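Uroporphyrin-III C-methyltransferase (Thermus thermophilus, PDB 1VE2) probably methylates uroporphyrinogen III with S-adenosyl-L-methionine as methyl donor, a step in tetrapyrrole biosynthesis. Local coordinates at residues 16-19 with 20-24. Residues are numbered along the deposited sequence; the frame is centred on the assembly and turned at random.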
loop_
_atom_site.group_PDB
_atom_site.type_symbol
_atom_site.label_atom_id
_atom_site.label_comp_id
_atom_site.label_asym_id
_atom_site.label_seq_id
_atom_site.Cartn_x
_atom_site.Cartn_y
_atom_site.Cartn_z
ATOM N N GLU A 16 1.647 15.987 -0.218
ATOM C CA GLU A 16 2.032 15.669 -1.595
ATOM C C GLU A 16 1.727 14.209 -1.927
ATOM O O GLU A 16 1.629 13.842 -3.104
ATOM C CB GLU A 16 3.520 15.943 -1.819
ATOM C CG GLU A 16 4.427 14.946 -1.131
ATOM C CD GLU A 16 5.820 15.471 -0.943
ATOM O OE1 GLU A 16 6.415 15.955 -1.931
ATOM O OE2 GLU A 16 6.324 15.397 0.199
ATOM N N HIS A 17 1.582 13.375 -0.894
ATOM C CA HIS A 17 1.262 11.965 -1.106
ATOM C C HIS A 17 -0.236 11.673 -1.053
ATOM O O HIS A 17 -0.651 10.524 -1.210
ATOM C CB HIS A 17 2.012 11.086 -0.103
ATOM C CG HIS A 17 3.497 11.192 -0.225
ATOM N ND1 HIS A 17 4.175 10.814 -1.365
ATOM C CD2 HIS A 17 4.428 11.702 0.614
ATOM C CE1 HIS A 17 5.458 11.089 -1.224
ATOM N NE2 HIS A 17 5.637 11.631 -0.032
ATOM N N LEU A 18 -1.044 12.706 -0.816
ATOM C CA LEU A 18 -2.496 12.543 -0.812
ATOM C C LEU A 18 -2.887 12.223 -2.249
ATOM O O LEU A 18 -2.215 12.662 -3.169
ATOM C CB LEU A 18 -3.197 13.850 -0.429
ATOM C CG LEU A 18 -3.339 14.232 1.037
ATOM C CD1 LEU A 18 -3.941 15.634 1.160
ATOM C CD2 LEU A 18 -4.226 13.196 1.723
ATOM N N THR A 19 -3.961 11.468 -2.450
ATOM C CA THR A 19 -4.407 11.177 -3.812
ATOM C C THR A 19 -5.301 12.333 -4.236
ATOM O O THR A 19 -5.729 13.125 -3.402
ATOM C CB THR A 19 -5.231 9.888 -3.898
ATOM O OG1 THR A 19 -6.441 10.034 -3.135
ATOM C CG2 THR A 19 -4.419 8.712 -3.374
ATOM N N LEU A 20 -5.598 12.422 -5.525
ATOM C CA LEU A 20 -6.431 13.513 -6.020
ATOM C C LEU A 20 -7.846 13.469 -5.443
ATOM O O LEU A 20 -8.437 14.516 -5.168
ATOM C CB LEU A 20 -6.479 13.485 -7.555
ATOM C CG LEU A 20 -5.122 13.528 -8.277
ATOM C CD1 LEU A 20 -5.348 13.801 -9.762
ATOM C CD2 LEU A 20 -4.232 14.616 -7.681
ATOM N N LYS A 21 -8.387 12.264 -5.265
ATOM C CA LYS A 21 -9.730 12.110 -4.707
ATOM C C LYS A 21 -9.721 12.568 -3.256
ATOM O O LYS A 21 -10.631 13.267 -2.800
ATOM C CB LYS A 21 -10.188 10.646 -4.776
ATOM C CG LYS A 21 -11.639 10.453 -4.345
ATOM C CD LYS A 21 -12.142 9.065 -4.670
ATOM C CE LYS A 21 -13.588 8.895 -4.231
ATOM N NZ LYS A 21 -14.130 7.539 -4.567
ATOM N N ALA A 22 -8.691 12.160 -2.522
ATOM C CA ALA A 22 -8.594 12.548 -1.119
ATOM C C ALA A 22 -8.615 14.079 -1.015
ATOM O O ALA A 22 -9.278 14.644 -0.142
ATOM C CB ALA A 22 -7.318 11.976 -0.510
ATOM N N LEU A 23 -7.895 14.744 -1.911
ATOM C CA LEU A 23 -7.855 16.204 -1.919
ATOM C C LEU A 23 -9.256 16.771 -2.116
ATOM O O LEU A 23 -9.671 17.672 -1.398
ATOM C CB LEU A 23 -6.953 16.709 -3.049
ATOM C CG LEU A 23 -5.452 16.453 -2.949
ATOM C CD1 LEU A 23 -4.782 16.865 -4.257
ATOM C CD2 LEU A 23 -4.878 17.246 -1.785
ATOM N N ARG A 24 -9.986 16.243 -3.092
ATOM C CA ARG A 24 -11.328 16.746 -3.349
ATOM C C ARG A 24 -12.219 16.572 -2.136
ATOM O O ARG A 24 -12.934 17.497 -1.750
ATOM C CB ARG A 24 -11.974 16.043 -4.551
ATOM C CG ARG A 24 -13.408 16.529 -4.816
ATOM C CD ARG A 24 -14.054 15.847 -6.021
ATOM N NE ARG A 24 -14.343 14.429 -5.794
ATOM C CZ ARG A 24 -15.279 13.973 -4.961
ATOM N NH1 ARG A 24 -16.026 14.820 -4.266
ATOM N NH2 ARG A 24 -15.474 12.668 -4.830
#
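Thr19 caps the N-terminus of helix 20-28 by reaching forward with its hydroxyl to Ala22: OG1 accepts from Ala22 N at 3.2 Å, with an N-H...O angle of 160°. The torsion that makes this possible sets OG1 between the backbone N and the carbonyl carbon (chi1 64°), turned toward Ala22 N, while CG2 lies anti to the carbonyl carbon. Ala22 CB packs against the same hydroxyl, 3.4 Å from OG1. Thr19 also opens the helical bonding pattern through its backbone, since its carbonyl O receives Leu23 N at 3.1 Å. One residue earlier, Leu18 spreads its two methyls over successive helix residues: CD2 rests on Ala22 CB at 4.0 Å, and CD1 presses on Leu23 CD2 at 3.5 Å, tighter than usual for two carbons. Both leucines also touch Leu45, which extends this apolar cluster into a neighbouring loop. Ala22 packs on Val8 of strand 4-9 and Val112 of strand 109-112, so the first turn lies against the parallel sheet, and the extended chain of Lys21 carries NZ to a salt bridge with Glu110. The second subunit adjoins the turn, with its His17 packing on Thr19 and its Leu20 on Leu23. A valine in place of Thr19 would probably leave the Ala22 amide without its side-chain acceptor and weaken the cap. Chemically, a polar N-cap beside an apolar contact of Leu18 with Ala22 and Leu23 ties the loop following strand 4-9 to its helix, joining amide satisfaction to apolar burial at the subunit interface.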